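Local coordinates for dephospho-CoA kinase (Campylobacter jejuni subsp. jejuni serotype O:2, PDB 4ZO4), which probably catalyses the ATP-dependent phosphorylation of the 3'-hydroxyl of dephospho-coenzyme A, the last step of coenzyme A biosynthesis, at residues E83-K86 with I87-F91; K68-R71 with K72-G75; I38-K41 with I42-N46. All coordinates share one frame; numbering follows the deposited sequence.

From the N terminus, interaction 3 comes first, in the last turns of helix 35-45; interaction 2 follows where the loop at 68-70 enters helix 71-80, and interaction 1 lies in the opening turns of helix 82-109. Each closes no more than local turns, and the three run in series without nesting or crossing. In space they adjoin. Ile69 and Arg71 of interaction 2 pack on Leu43 and His40 of interaction 3, Leu74 meets Leu88 of interaction 1, and the Phe91 ring rests on Asn46. Together they join three helices on one side of the chain's centre, all within reach of the second subunit.

Interaction 1 (E83-K86 with I87-F91); sequences EAKK and ILENF
With chi1 at -177° Glu83 swings its chain away from its own N, while Ile87, at -69°, keeps CG1 beside its N; the two side chains thus run together along one side of the helix, and Ile87 CD1 comes 3.6 Å from Glu83 OE2. This is i to i+4 pairing in the opening turns of helix 82-109. The carboxylate itself looks outward, to Arg161 and Ser164 of the second subunit, so CD1 brushes a group held from across the interface.

Two residues further on, on another flank of the helix, Lys85 and Glu89 also lie side by side. The lysine chain bends beyond CG, and its CD lies 3.4 Å from Glu89 OE2 while NZ remains 5.2 Å from that oxygen. The two charges find partners across the interface with the second subunit instead: Lys85 pairs with Glu89 of the second subunit and Glu89 with Lys85 of that subunit, a reciprocal pair of salt bridges.

Leu88, with Ala84, faces helix 71-80, away from the solvent. Beneath the side chains four backbone bonds carry the turns. Ile87 N reaches Glu83 O at 3.0 Å, and Asn90 N reaches Lys86 O at the same length. Glu89 N, in the turn between, meets Lys85 O at 3.0 Å with its N-H pointed almost straight at the oxygen (178°).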
loop_
_atom_site.group_PDB
_atom_site.type_symbol
_atom_site.label_atom_id
_atom_site.label_comp_id
_atom_site.label_asym_id
_atom_site.label_seq_id
_atom_site.Cartn_x
_atom_site.Cartn_y
_atom_site.Cartn_z
ATOM N N GLU A 83 8.235 -7.402 -6.475
ATOM C CA GLU A 83 8.773 -8.486 -5.689
ATOM C C GLU A 83 10.192 -8.144 -5.301
ATOM O O GLU A 83 10.617 -8.424 -4.179
ATOM C CB GLU A 83 8.742 -9.799 -6.497
ATOM C CG GLU A 83 9.233 -11.029 -5.740
ATOM C CD GLU A 83 9.801 -12.116 -6.642
ATOM O OE1 GLU A 83 9.212 -12.371 -7.710
ATOM O OE2 GLU A 83 10.836 -12.719 -6.271
ATOM N N ALA A 84 10.938 -7.550 -6.231
ATOM C CA ALA A 84 12.333 -7.151 -5.969
ATOM C C ALA A 84 12.362 -6.098 -4.893
ATOM O O ALA A 84 13.156 -6.155 -3.978
ATOM C CB ALA A 84 12.975 -6.614 -7.213
ATOM N N LYS A 85 11.470 -5.137 -5.000
ATOM C CA LYS A 85 11.386 -4.087 -4.028
ATOM C C LYS A 85 11.141 -4.639 -2.637
ATOM O O LYS A 85 11.817 -4.247 -1.688
ATOM C CB LYS A 85 10.262 -3.124 -4.392
ATOM C CG LYS A 85 10.357 -1.759 -3.713
ATOM C CD LYS A 85 8.985 -1.159 -3.460
ATOM C CE LYS A 85 8.086 -1.172 -4.694
ATOM N NZ LYS A 85 6.726 -0.622 -4.416
ATOM N N LYS A 86 10.169 -5.532 -2.478
ATOM C CA LYS A 86 9.882 -6.023 -1.135
ATOM C C LYS A 86 11.069 -6.806 -0.628
ATOM O O LYS A 86 11.446 -6.681 0.521
ATOM C CB LYS A 86 8.623 -6.860 -1.087
ATOM C CG LYS A 86 7.348 -6.057 -1.274
ATOM C CD LYS A 86 6.101 -6.911 -1.064
ATOM C CE LYS A 86 4.829 -6.145 -1.462
ATOM N NZ LYS A 86 3.548 -6.759 -0.984
ATOM N N ILE A 87 11.710 -7.586 -1.483
ATOM C CA ILE A 87 12.827 -8.379 -1.004
ATOM C C ILE A 87 13.932 -7.447 -0.516
ATOM O O ILE A 87 14.494 -7.656 0.573
ATOM C CB ILE A 87 13.304 -9.380 -2.062
ATOM C CG1 ILE A 87 12.255 -10.476 -2.267
ATOM C CG2 ILE A 87 14.546 -10.111 -1.608
ATOM C CD1 ILE A 87 12.557 -11.365 -3.450
ATOM N N LEU A 88 14.220 -6.395 -1.285
ATOM C CA LEU A 88 15.257 -5.471 -0.893
ATOM C C LEU A 88 14.946 -4.819 0.473
ATOM O O LEU A 88 15.783 -4.819 1.395
ATOM C CB LEU A 88 15.453 -4.401 -1.943
ATOM C CG LEU A 88 16.791 -3.684 -1.707
ATOM C CD1 LEU A 88 17.964 -4.646 -1.851
ATOM C CD2 LEU A 88 16.916 -2.510 -2.671
ATOM N N GLU A 89 13.735 -4.298 0.608
ATOM C CA GLU A 89 13.309 -3.733 1.878
ATOM C C GLU A 89 13.552 -4.717 3.019
ATOM O O GLU A 89 14.172 -4.352 3.999
ATOM C CB GLU A 89 11.838 -3.325 1.844
ATOM C CG GLU A 89 11.539 -2.113 0.958
ATOM C CD GLU A 89 10.056 -1.995 0.554
ATOM O OE1 GLU A 89 9.228 -2.876 0.938
ATOM O OE2 GLU A 89 9.703 -1.031 -0.179
ATOM N N ASN A 90 13.114 -5.965 2.889
ATOM C CA ASN A 90 13.240 -6.910 3.984
ATOM C C ASN A 90 14.673 -7.362 4.142
ATOM O O ASN A 90 15.147 -7.690 5.235
ATOM C CB ASN A 90 12.327 -8.102 3.770
ATOM C CG ASN A 90 12.542 -9.180 4.801
ATOM O OD1 ASN A 90 12.082 -9.067 5.927
ATOM N ND2 ASN A 90 13.251 -10.229 4.421
ATOM N N PHE A 91 15.404 -7.347 3.052
ATOM C CA PHE A 91 16.832 -7.632 3.150
ATOM C C PHE A 91 17.605 -6.610 3.959
ATOM O O PHE A 91 18.471 -6.997 4.725
ATOM C CB PHE A 91 17.446 -7.702 1.768
ATOM C CG PHE A 91 18.813 -8.292 1.753
ATOM C CD1 PHE A 91 19.002 -9.655 1.906
ATOM C CD2 PHE A 91 19.910 -7.492 1.545
ATOM C CE1 PHE A 91 20.288 -10.202 1.865
ATOM C CE2 PHE A 91 21.187 -8.010 1.510
ATOM C CZ PHE A 91 21.379 -9.367 1.651
#

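Interaction 2 (K68-R71 with K72-G75)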
loop_
_atom_site.group_PDB
_atom_site.type_symbol
_atom_site.label_atom_id
_atom_site.label_comp_id
_atom_site.label_asym_id
_atom_site.label_seq_id
_atom_site.Cartn_x
_atom_site.Cartn_y
_atom_site.Cartn_z
ATOM N N LYS A 68 31.342 -5.004 -5.759
ATOM C CA LYS A 68 30.612 -3.758 -5.593
ATOM C C LYS A 68 29.281 -3.893 -6.332
ATOM O O LYS A 68 29.204 -4.625 -7.315
ATOM C CB LYS A 68 31.433 -2.583 -6.144
ATOM C CG LYS A 68 31.971 -1.640 -5.085
ATOM C CD LYS A 68 32.798 -0.511 -5.696
ATOM C CE LYS A 68 32.549 0.829 -4.988
ATOM N NZ LYS A 68 33.789 1.679 -4.990
ATOM N N ILE A 69 28.247 -3.201 -5.849
ATOM C CA ILE A 69 26.886 -3.305 -6.412
ATOM C C ILE A 69 26.643 -2.140 -7.370
ATOM O O ILE A 69 26.847 -0.972 -7.014
ATOM C CB ILE A 69 25.794 -3.321 -5.299
ATOM C CG1 ILE A 69 25.513 -4.744 -4.820
ATOM C CG2 ILE A 69 24.485 -2.689 -5.756
ATOM C CD1 ILE A 69 24.532 -5.513 -5.679
ATOM N N ASP A 70 26.201 -2.464 -8.581
ATOM C CA ASP A 70 25.754 -1.451 -9.517
ATOM C C ASP A 70 24.407 -0.957 -8.998
ATOM O O ASP A 70 23.394 -1.640 -9.146
ATOM C CB ASP A 70 25.620 -2.039 -10.920
ATOM C CG ASP A 70 25.797 -0.995 -12.031
ATOM O OD1 ASP A 70 25.514 0.208 -11.818
ATOM O OD2 ASP A 70 26.216 -1.398 -13.143
ATOM N N ARG A 71 24.422 0.214 -8.357
ATOM C CA ARG A 71 23.235 0.784 -7.710
ATOM C C ARG A 71 22.216 1.321 -8.713
ATOM O O ARG A 71 21.034 1.468 -8.388
ATOM C CB ARG A 71 23.637 1.886 -6.700
ATOM C CG ARG A 71 23.855 1.386 -5.268
ATOM C CD ARG A 71 25.022 2.052 -4.544
ATOM N NE ARG A 71 24.735 3.429 -4.134
ATOM C CZ ARG A 71 25.373 4.525 -4.561
ATOM N NH1 ARG A 71 26.371 4.461 -5.445
ATOM N NH2 ARG A 71 25.016 5.714 -4.087
ATOM N N LYS A 72 22.667 1.618 -9.927
ATOM C CA LYS A 72 21.761 2.080 -10.980
ATOM C C LYS A 72 20.842 0.941 -11.419
ATOM O O LYS A 72 19.624 1.070 -11.428
ATOM C CB LYS A 72 22.554 2.613 -12.180
ATOM C CG LYS A 72 21.722 3.455 -13.146
ATOM C CD LYS A 72 22.570 4.107 -14.235
ATOM C CE LYS A 72 21.696 4.630 -15.374
ATOM N NZ LYS A 72 22.490 5.167 -16.519
ATOM N N ILE A 73 21.456 -0.175 -11.773
ATOM C CA ILE A 73 20.744 -1.382 -12.129
ATOM C C ILE A 73 19.826 -1.863 -10.990
ATOM O O ILE A 73 18.637 -2.129 -11.225
ATOM C CB ILE A 73 21.735 -2.488 -12.547
ATOM C CG1 ILE A 73 22.497 -2.050 -13.806
ATOM C CG2 ILE A 73 21.012 -3.800 -12.837
ATOM C CD1 ILE A 73 23.605 -2.997 -14.233
ATOM N N LEU A 74 20.343 -1.949 -9.765
ATOM C CA LEU A 74 19.533 -2.463 -8.657
ATOM C C LEU A 74 18.276 -1.633 -8.485
ATOM O O LEU A 74 17.184 -2.197 -8.296
ATOM C CB LEU A 74 20.303 -2.466 -7.342
ATOM C CG LEU A 74 19.513 -2.896 -6.098
ATOM C CD1 LEU A 74 19.263 -4.389 -6.109
ATOM C CD2 LEU A 74 20.277 -2.505 -4.846
ATOM N N GLY A 75 18.425 -0.305 -8.517
ATOM C CA GLY A 75 17.265 0.587 -8.510
ATOM C C GLY A 75 16.314 0.436 -9.706
ATOM O O GLY A 75 15.101 0.623 -9.570
#
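Lys72 starts the helical half with CB 3.8 Å from Asp70 OD1, the two side chains lying alongside and pointing the same way. Asp70 OD1 also sits 3.7 Å from Lys72 N, facing the first turn of the helix. From CB onward the lysine chain runs extended and leaves the aspartate behind, and its side chain packs on Lys64 of the second subunit.

Ile73 meets the other oxygen. Its CD1 comes to the OD2 branch of Asp70, with CG1 a little farther off at 3.8 Å from OD2, and the two chains cross obliquely. The aspartate CG is turned away from its own N (chi1 -153°), which lays the carboxylate over the start of the helix, OD1 toward Lys72 and OD2 toward Ile73. Asp70 holds the N-cap position of helix 71-80, the residue at which the loop at 68-70 gives way to the helix; a carboxylate placed here would be expected to feel the positive end of the helix dipole.

Leu74 brings the first helical bond: its N donates to Asp70 O at 3.1 Å. Its side chain turns toward the loop, where CD2 lies 4.3 Å from Ile69 CG2, an apolar contact that continues onto Leu43 of helix 35-45 and Phe54 of helix 47-54.

Gly75 closes the next turn, its N donating to Arg71 O at 3.2 Å. Arg71 meanwhile sends its bent chain away from this turn, packing on Leu43, and its NH2 forms a salt bridge with Glu76 of the second subunit.

Interaction 3 (I38-K41 with I42-N46)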
loop_
_atom_site.group_PDB
_atom_site.type_symbol
_atom_site.label_atom_id
_atom_site.label_comp_id
_atom_site.label_asym_id
_atom_site.label_seq_id
_atom_site.Cartn_x
_atom_site.Cartn_y
_atom_site.Cartn_z
ATOM N N ILE A 38 25.546 4.867 6.164
ATOM C CA ILE A 38 25.360 3.515 6.694
ATOM C C ILE A 38 24.520 2.638 5.735
ATOM O O ILE A 38 24.876 1.488 5.450
ATOM C CB ILE A 38 24.698 3.534 8.071
ATOM C CG1 ILE A 38 25.644 4.127 9.103
ATOM C CG2 ILE A 38 24.373 2.132 8.517
ATOM C CD1 ILE A 38 24.966 4.609 10.378
ATOM N N ALA A 39 23.423 3.193 5.233
ATOM C CA ALA A 39 22.565 2.471 4.297
ATOM C C ALA A 39 23.289 2.057 3.017
ATOM O O ALA A 39 23.150 0.924 2.549
ATOM C CB ALA A 39 21.330 3.292 3.970
ATOM N N HIS A 40 24.073 2.972 2.470
ATOM C CA HIS A 40 24.749 2.740 1.213
ATOM C C HIS A 40 25.807 1.647 1.410
ATOM O O HIS A 40 26.010 0.789 0.524
ATOM C CB HIS A 40 25.324 4.069 0.685
ATOM C CG HIS A 40 26.160 3.935 -0.553
ATOM N ND1 HIS A 40 27.083 4.886 -0.931
ATOM C CD2 HIS A 40 26.236 2.951 -1.483
ATOM C CE1 HIS A 40 27.679 4.504 -2.046
ATOM N NE2 HIS A 40 27.187 3.331 -2.399
ATOM N N LYS A 41 26.421 1.637 2.591
ATOM C CA LYS A 41 27.481 0.669 2.911
ATOM C C LYS A 41 26.925 -0.759 3.132
ATOM O O LYS A 41 27.665 -1.742 3.018
ATOM C CB LYS A 41 28.289 1.148 4.140
ATOM C CG LYS A 41 29.816 0.993 4.010
ATOM C CD LYS A 41 30.349 -0.276 4.680
ATOM C CE LYS A 41 31.762 -0.644 4.243
ATOM N NZ LYS A 41 31.730 -1.487 3.012
ATOM N N ILE A 42 25.632 -0.884 3.445
ATOM C CA ILE A 42 25.021 -2.201 3.613
ATOM C C ILE A 42 24.971 -2.928 2.265
ATOM O O ILE A 42 25.317 -4.126 2.187
ATOM C CB ILE A 42 23.604 -2.104 4.215
ATOM C CG1 ILE A 42 23.655 -1.805 5.718
ATOM C CG2 ILE A 42 22.817 -3.378 3.985
ATOM C CD1 ILE A 42 24.681 -2.576 6.493
ATOM N N LEU A 43 24.581 -2.200 1.216
ATOM C CA LEU A 43 24.573 -2.756 -0.138
ATOM C C LEU A 43 25.934 -3.293 -0.571
ATOM O O LEU A 43 25.992 -4.348 -1.198
ATOM C CB LEU A 43 24.103 -1.725 -1.148
ATOM C CG LEU A 43 22.706 -1.192 -0.847
ATOM C CD1 LEU A 43 22.268 -0.278 -1.983
ATOM C CD2 LEU A 43 21.673 -2.305 -0.605
ATOM N N ASP A 44 27.016 -2.585 -0.228
ATOM C CA ASP A 44 28.370 -3.021 -0.582
ATOM C C ASP A 44 28.879 -4.149 0.298
ATOM O O ASP A 44 29.607 -5.008 -0.180
ATOM C CB ASP A 44 29.367 -1.856 -0.507
ATOM C CG ASP A 44 29.219 -0.848 -1.656
ATOM O OD1 ASP A 44 29.287 -1.246 -2.844
ATOM O OD2 ASP A 44 29.076 0.356 -1.368
ATOM N N GLU A 45 28.554 -4.157 1.589
ATOM C CA GLU A 45 29.013 -5.271 2.452
ATOM C C GLU A 45 28.338 -6.563 2.050
ATOM O O GLU A 45 28.873 -7.616 2.294
ATOM C CB GLU A 45 28.697 -5.036 3.927
ATOM C CG GLU A 45 29.566 -4.005 4.635
ATOM C CD GLU A 45 29.040 -3.670 6.029
ATOM O OE1 GLU A 45 28.810 -4.622 6.822
ATOM O OE2 GLU A 45 28.853 -2.457 6.322
ATOM N N ASN A 46 27.133 -6.467 1.481
ATOM C CA ASN A 46 26.341 -7.636 1.071
ATOM C C ASN A 46 26.175 -7.649 -0.421
ATOM O O ASN A 46 25.068 -7.780 -0.931
ATOM C CB ASN A 46 24.970 -7.596 1.730
ATOM C CG ASN A 46 25.073 -7.724 3.215
ATOM O OD1 ASN A 46 25.305 -8.811 3.712
ATOM N ND2 ASN A 46 24.979 -6.603 3.933
#
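Lys41 and Glu45 meet with their chains crossing at about a right angle. The lysine bends at chi2 (-98°), which carries its aliphatic part across the glutamate, with CD beside Glu45 OE2 and NZ 3.7 Å from Glu45 CG. The charges themselves remain apart, NZ standing 4.5 Å from OE2, beyond a salt bridge; Glu45 has a long, weak ion pair with Lys99 of helix 82-109 as well.

On the neighbouring flank His40 and Asp44 approach obliquely, the imidazole and carboxylate planes 50° apart. Asp44 OD2 lies 3.7 Å from His40 NE2 and 3.8 Å from CD2, a loose approach from the aspartate. Arg71 of helix 71-80 packs at NE2 from the other side of the ring plane.

These pairs decorate the C-terminal turns of helix 35-45, which follows strand 31-34, outermost in this chain's parallel sheet, in this P-loop kinase fold. Ala39 on its buried side is about 11 Å, side chain to side chain, from Lys18 of the predicted ATP-binding loop, and both Ala39 and Leu43 pack on Phe79 of the second subunit.

The backbone bonding is uneven in these turns: Ile42 N is only weakly bonded to Ile38 O and also donates to Ala39 O, while Glu45 N bonds Lys41 O at 2.9 Å. Asn46 then leaves helical geometry and turns its amide back. Its backbone N and its ND2 both donate to Ile42 O, each at 3.0 Å and from opposite faces of that carbonyl's plane, so a single oxygen is gripped twice where the helix stops.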